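Local structure of flavin reductase domain protein, FMN-binding (Shewanella baltica, 3HMZ) at residues S35-Q39 against G40-V44; K66-K69 against T70-F73. The protein binds flavin mononucleotide and is probably an oxidoreductase that acts on CH-NH groups with NAD or NADP as acceptor. One frame throughout, in Å; residues are numbered along the deposited sequence.

Contact 1. Residues S35-Q39 against G40-V44. With FMN (flavin mononucleotide), chain B.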
loop_
_atom_site.group_PDB
_atom_site.type_symbol
_atom_site.label_atom_id
_atom_site.label_comp_id
_atom_site.label_asym_id
_atom_site.label_seq_id
_atom_site.Cartn_x
_atom_site.Cartn_y
_atom_site.Cartn_z
ATOM N N SER A 35 -13.896 4.305 7.937
ATOM C CA SER A 35 -15.092 4.706 8.700
ATOM C C SER A 35 -16.098 3.580 8.805
ATOM O O SER A 35 -16.221 2.730 7.909
ATOM C CB SER A 35 -15.702 5.953 8.097
ATOM O OG SER A 35 -16.122 5.705 6.769
ATOM N N ALA A 36 -16.884 3.631 9.884
ATOM C CA ALA A 36 -17.854 2.580 10.155
ATOM C C ALA A 36 -18.917 3.104 11.103
ATOM O O ALA A 36 -18.700 4.111 11.785
ATOM C CB ALA A 36 -17.149 1.302 10.735
ATOM N N ARG A 37 -20.033 2.388 11.113
ATOM C CA ARG A 37 -21.173 2.687 11.947
ATOM C C ARG A 37 -21.634 1.447 12.710
ATOM O O ARG A 37 -21.711 0.363 12.146
ATOM C CB ARG A 37 -22.301 3.150 11.054
ATOM C CG ARG A 37 -23.591 3.573 11.783
ATOM C CD ARG A 37 -24.569 4.104 10.765
ATOM N NE ARG A 37 -24.118 5.417 10.276
ATOM C CZ ARG A 37 -24.672 6.143 9.312
ATOM N NH1 ARG A 37 -25.731 5.739 8.637
ATOM N NH2 ARG A 37 -24.145 7.325 9.035
ATOM N N SER A 38 -21.983 1.637 13.976
ATOM C CA SER A 38 -22.550 0.527 14.759
ATOM C C SER A 38 -23.556 1.127 15.734
ATOM O O SER A 38 -23.221 2.067 16.468
ATOM C CB SER A 38 -21.498 -0.243 15.508
ATOM O OG SER A 38 -22.098 -1.394 16.140
ATOM N N GLN A 39 -24.775 0.578 15.693
ATOM C CA GLN A 39 -25.885 1.003 16.551
ATOM C C GLN A 39 -26.033 2.534 16.523
ATOM O O GLN A 39 -26.163 3.219 17.547
ATOM C CB GLN A 39 -25.725 0.387 17.950
ATOM C CG GLN A 39 -25.853 -1.128 17.910
ATOM C CD GLN A 39 -27.161 -1.585 17.274
ATOM O OE1 GLN A 39 -27.186 -2.512 16.463
ATOM N NE2 GLN A 39 -28.251 -0.906 17.614
ATOM N N GLY A 40 -25.978 3.063 15.296
ATOM C CA GLY A 40 -26.120 4.491 15.048
ATOM C C GLY A 40 -24.985 5.431 15.383
ATOM O O GLY A 40 -25.144 6.641 15.218
ATOM N N ILE A 41 -23.856 4.901 15.824
ATOM C CA ILE A 41 -22.704 5.700 16.200
ATOM C C ILE A 41 -21.667 5.508 15.085
ATOM O O ILE A 41 -21.411 4.392 14.656
ATOM C CB ILE A 41 -22.072 5.240 17.539
ATOM C CG1 ILE A 41 -23.138 5.229 18.681
ATOM C CG2 ILE A 41 -20.873 6.123 17.880
ATOM C CD1 ILE A 41 -23.683 6.618 18.988
ATOM N N ASP A 42 -21.085 6.604 14.657
ATOM C CA ASP A 42 -20.073 6.624 13.591
ATOM C C ASP A 42 -18.680 6.793 14.158
ATOM O O ASP A 42 -18.468 7.393 15.213
ATOM C CB ASP A 42 -20.377 7.787 12.626
ATOM C CG ASP A 42 -21.641 7.571 11.827
ATOM O OD1 ASP A 42 -21.879 6.444 11.390
ATOM O OD2 ASP A 42 -22.385 8.535 11.566
ATOM N N ASN A 43 -17.706 6.283 13.414
ATOM C CA ASN A 43 -16.336 6.475 13.763
ATOM C C ASN A 43 -15.463 6.504 12.514
ATOM O O ASN A 43 -15.856 6.016 11.462
ATOM C CB ASN A 43 -15.799 5.407 14.710
ATOM C CG ASN A 43 -14.592 5.868 15.485
ATOM O OD1 ASN A 43 -14.328 7.067 15.616
ATOM N ND2 ASN A 43 -13.847 4.903 16.028
ATOM N N VAL A 44 -14.315 7.140 12.670
ATOM C CA VAL A 44 -13.305 7.244 11.624
ATOM C C VAL A 44 -11.926 7.068 12.310
ATOM O O VAL A 44 -11.672 7.656 13.347
ATOM C CB VAL A 44 -13.354 8.627 10.905
ATOM C CG1 VAL A 44 -12.260 8.717 9.779
ATOM C CG2 VAL A 44 -14.776 8.974 10.400
HETATM N N1 FMN B . -4.184 1.486 13.114
HETATM C C2 FMN B . -4.457 0.261 12.553
HETATM O O2 FMN B . -5.047 -0.586 13.225
HETATM N N3 FMN B . -4.090 0.024 11.242
HETATM C C4 FMN B . -3.431 0.937 10.478
HETATM O O4 FMN B . -3.112 0.625 9.300
HETATM C C4A FMN B . -3.140 2.176 11.070
HETATM N N5 FMN B . -2.491 3.167 10.357
HETATM C C5A FMN B . -2.366 4.461 10.839
HETATM C C6 FMN B . -1.869 5.495 10.030
HETATM C C7 FMN B . -1.721 6.789 10.519
HETATM C C7M FMN B . -1.208 7.884 9.638
HETATM C C8 FMN B . -2.074 7.057 11.845
HETATM C C8M FMN B . -1.923 8.448 12.428
HETATM C C9 FMN B . -2.573 6.027 12.628
HETATM C C9A FMN B . -2.735 4.726 12.176
HETATM N N10 FMN B . -3.251 3.688 12.947
HETATM C C10 FMN B . -3.519 2.450 12.386
HETATM C "C1'" FMN B . -3.773 3.921 14.339
HETATM C "C2'" FMN B . -5.283 4.176 14.440
HETATM O "O2'" FMN B . -5.746 5.088 13.430
HETATM C "C3'" FMN B . -5.520 4.731 15.840
HETATM O "O3'" FMN B . -5.214 3.716 16.793
HETATM C "C4'" FMN B . -6.912 5.362 16.038
HETATM O "O4'" FMN B . -6.818 6.217 17.173
HETATM C "C5'" FMN B . -8.030 4.359 16.244
HETATM O "O5'" FMN B . -9.227 5.101 16.485
HETATM P P FMN B . -10.523 4.368 17.072
HETATM O O1P FMN B . -11.462 5.525 17.365
HETATM O O2P FMN B . -11.057 3.381 16.072
HETATM O O3P FMN B . -10.116 3.636 18.324
#
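R37 and D42 face each other across a non-hydrogen-bonded pair and join in a strikingly straight salt bridge. R37 NE donates to D42 OD1 at 2.7 Å, with 177° at the hydrogen. OD1 receives it on its syn lone pair and lies in the guanidinium plane. The two flat groups are still turned 38° apart, and the second link, R37 NH2 to D42 OD2 at 3.3 Å, is weak. The R37 chain runs extended to CD, then bends at chi3 (-72°), which brings NE beside the carboxylate. R37 NH1 points elsewhere and bridges D122 and E117. With an alanine here instead of R37, D42, D122 and E117 would probably lose the positive charge they share. A36 and N43 exchange backbone bonds, the one from N43 N to A36 O measuring 2.9 Å. S38 and I41 do the same at the end of the ladder. The side chain of N43 leaves on the other face from R37, and N43 ND2 donates to FMN O1P at 2.8 Å. Q39 and G40, both with positive phi, form the corners of the turn. This is a tight two-residue beta hairpin closed by a type I' turn, with one strand reaching the FMN phosphate.

Contact 2. Residues K66-K69 against T70-F73. With FMN (flavin mononucleotide), chain B; EDO (1,2-ethanediol), chain J.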
loop_
_atom_site.group_PDB
_atom_site.type_symbol
_atom_site.label_atom_id
_atom_site.label_comp_id
_atom_site.label_asym_id
_atom_site.label_seq_id
_atom_site.Cartn_x
_atom_site.Cartn_y
_atom_site.Cartn_z
ATOM N N LYS A 66 -6.514 -4.647 17.452
ATOM C CA LYS A 66 -7.523 -5.035 18.435
ATOM C C LYS A 66 -7.964 -3.912 19.394
ATOM O O LYS A 66 -9.044 -4.028 19.963
ATOM C CB LYS A 66 -7.021 -6.237 19.260
ATOM C CG LYS A 66 -6.947 -7.495 18.432
ATOM C CD LYS A 66 -6.580 -8.714 19.295
ATOM C CE LYS A 66 -6.530 -9.996 18.494
ATOM N NZ LYS A 66 -5.378 -10.102 17.578
HETATM N N MSE A 67 -7.123 -2.899 19.607
HETATM C CA MSE A 67 -7.399 -1.759 20.500
HETATM C C MSE A 67 -8.374 -0.755 19.870
HETATM O O MSE A 67 -8.879 0.133 20.563
HETATM C CB MSE A 67 -6.100 -0.997 20.896
HETATM C CG MSE A 67 -5.535 0.069 19.851
HETATM SE SE MSE A 67 -3.923 1.150 20.269
HETATM C CE MSE A 67 -2.516 -0.195 20.366
ATOM N N THR A 68 -8.615 -0.860 18.560
ATOM C CA THR A 68 -9.425 0.181 17.916
ATOM C C THR A 68 -10.926 0.026 18.036
ATOM O O THR A 68 -11.463 -1.078 17.904
ATOM C CB THR A 68 -9.066 0.370 16.427
ATOM O OG1 THR A 68 -9.486 -0.746 15.643
ATOM C CG2 THR A 68 -7.604 0.649 16.220
ATOM N N LYS A 69 -11.600 1.142 18.301
ATOM C CA LYS A 69 -13.059 1.153 18.351
ATOM C C LYS A 69 -13.622 0.867 16.968
ATOM O O LYS A 69 -14.586 0.146 16.823
ATOM C CB LYS A 69 -13.603 2.470 18.919
ATOM C CG LYS A 69 -15.133 2.514 19.079
ATOM C CD LYS A 69 -15.699 1.445 20.025
ATOM C CE LYS A 69 -15.285 1.631 21.422
ATOM N NZ LYS A 69 -16.151 0.680 22.293
ATOM N N THR A 70 -12.953 1.367 15.929
ATOM C CA THR A 70 -13.423 1.107 14.560
ATOM C C THR A 70 -13.486 -0.392 14.238
ATOM O O THR A 70 -14.440 -0.849 13.621
ATOM C CB THR A 70 -12.577 1.882 13.516
ATOM O OG1 THR A 70 -12.551 3.255 13.871
ATOM C CG2 THR A 70 -13.201 1.748 12.146
ATOM N N ARG A 71 -12.484 -1.157 14.690
ATOM C CA ARG A 71 -12.516 -2.612 14.488
ATOM C C ARG A 71 -13.782 -3.229 15.107
ATOM O O ARG A 71 -14.447 -4.083 14.492
ATOM C CB ARG A 71 -11.283 -3.249 15.080
ATOM C CG ARG A 71 -11.339 -4.751 15.063
ATOM C CD ARG A 71 -10.053 -5.316 15.488
ATOM N NE ARG A 71 -10.167 -6.772 15.681
ATOM C CZ ARG A 71 -9.190 -7.652 15.510
ATOM N NH1 ARG A 71 -7.981 -7.260 15.086
ATOM N NH2 ARG A 71 -9.418 -8.961 15.734
ATOM N N GLU A 72 -14.090 -2.790 16.321
ATOM C CA GLU A 72 -15.307 -3.289 16.999
ATOM C C GLU A 72 -16.553 -3.034 16.149
ATOM O O GLU A 72 -17.390 -3.917 15.948
ATOM C CB GLU A 72 -15.433 -2.632 18.364
ATOM C CG GLU A 72 -16.645 -3.072 19.194
ATOM C CD GLU A 72 -16.733 -2.281 20.455
ATOM O OE1 GLU A 72 -15.692 -2.208 21.148
ATOM O OE2 GLU A 72 -17.840 -1.694 20.698
ATOM N N PHE A 73 -16.651 -1.819 15.615
ATOM C CA PHE A 73 -17.795 -1.459 14.778
ATOM C C PHE A 73 -17.881 -2.318 13.534
ATOM O O PHE A 73 -18.983 -2.697 13.104
ATOM C CB PHE A 73 -17.724 0.025 14.398
ATOM C CG PHE A 73 -18.108 0.986 15.478
ATOM C CD1 PHE A 73 -18.297 0.600 16.829
ATOM C CD2 PHE A 73 -18.249 2.340 15.153
ATOM C CE1 PHE A 73 -18.664 1.540 17.780
ATOM C CE2 PHE A 73 -18.609 3.283 16.134
ATOM C CZ PHE A 73 -18.785 2.874 17.443
HETATM N N1 FMN B . -4.184 1.486 13.114
HETATM C C2 FMN B . -4.457 0.261 12.553
HETATM O O2 FMN B . -5.047 -0.586 13.225
HETATM N N3 FMN B . -4.090 0.024 11.242
HETATM C C4 FMN B . -3.431 0.937 10.478
HETATM O O4 FMN B . -3.112 0.625 9.300
HETATM C C4A FMN B . -3.140 2.176 11.070
HETATM N N5 FMN B . -2.491 3.167 10.357
HETATM C C5A FMN B . -2.366 4.461 10.839
HETATM C C6 FMN B . -1.869 5.495 10.030
HETATM C C7 FMN B . -1.721 6.789 10.519
HETATM C C7M FMN B . -1.208 7.884 9.638
HETATM C C8 FMN B . -2.074 7.057 11.845
HETATM C C8M FMN B . -1.923 8.448 12.428
HETATM C C9 FMN B . -2.573 6.027 12.628
HETATM C C9A FMN B . -2.735 4.726 12.176
HETATM N N10 FMN B . -3.251 3.688 12.947
HETATM C C10 FMN B . -3.519 2.450 12.386
HETATM C "C1'" FMN B . -3.773 3.921 14.339
HETATM C "C2'" FMN B . -5.283 4.176 14.440
HETATM O "O2'" FMN B . -5.746 5.088 13.430
HETATM C "C3'" FMN B . -5.520 4.731 15.840
HETATM O "O3'" FMN B . -5.214 3.716 16.793
HETATM C "C4'" FMN B . -6.912 5.362 16.038
HETATM O "O4'" FMN B . -6.818 6.217 17.173
HETATM C "C5'" FMN B . -8.030 4.359 16.244
HETATM O "O5'" FMN B . -9.227 5.101 16.485
HETATM P P FMN B . -10.523 4.368 17.072
HETATM O O1P FMN B . -11.462 5.525 17.365
HETATM O O2P FMN B . -11.057 3.381 16.072
HETATM O O3P FMN B . -10.116 3.636 18.324
HETATM C C1 EDO J . -11.612 -2.241 22.498
HETATM O O1 EDO J . -10.413 -1.716 23.097
HETATM C C2 EDO J . -12.184 -1.239 21.497
HETATM O O2 EDO J . -12.234 0.103 22.050
HETATM O O HOH W 1 -18.920 0.886 21.836
#
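The backbone passes from a loop into a helix at T68, and F73 N bonds back to K69 O at 3.1 Å as the first turn closes. T68 is the N-cap. Its OG1 accepts from R71 N at 3.2 Å, and also bonds with D65 O. The T68 hydroxyl sits between the backbone N and the carbonyl carbon (chi1 70°), on the side facing R71. T68 CG2 meets FMN C5' instead.

The phosphate of FMN lies at this helix start. K69 N donates to FMN O3P at 2.9 Å. T70 holds FMN O2P twice, through its N and, at 2.7 Å, through OG1. The site is thus an anion-binding helix N-terminus, where the N-H groups of K69 and T70, and probably the helix dipole, favour the negative phosphate.

K69 turns its charged end away from the phosphate. Its chain bends at chi2 and chi3 and folds back over the helix. NZ then meets E72 OE1 at 3.1 Å, on the syn side but 29° out of the carboxylate plane. The bond to E72 OE2 is weak, and a water joins K69 NZ to that same oxygen. Along the way K69 CG lies over the face of the F73 ring, 4.3 Å from its centroid, as a CH-pi contact.

K66 and R71 run side by side. K66 CG rests on one face of the R71 guanidinium, 3.5 Å from R71 NH1. K66 NZ and R71 NH2 lie 4.6 Å apart. D148 forms salt bridges with both K66 NZ and R71 NH1. E75 pairs with R71 NE, and the carbonyl of L145 takes a further bond from K66 NZ.

Overall arrangement
From the N terminus, strand 32-38 leads into contact 1, whose turn returns the chain at once into strand 41-55. Strand 58-63 follows, and then a loop runs into helix 69-77, where contact 2 forms at the helix start. Each contact is local and closes its own short turn. They come in series, neither nested nor crossed, with centres 11 Å apart. They meet directly: N43 ND2 is 3.0 Å from T70 OG1, and the F73 ring packs on S38, with F73 CD1 3.6 Å from S38 CB. The helix start is thus tied to the hairpin of the antiparallel sheet, and both contribute to the FMN phosphate site.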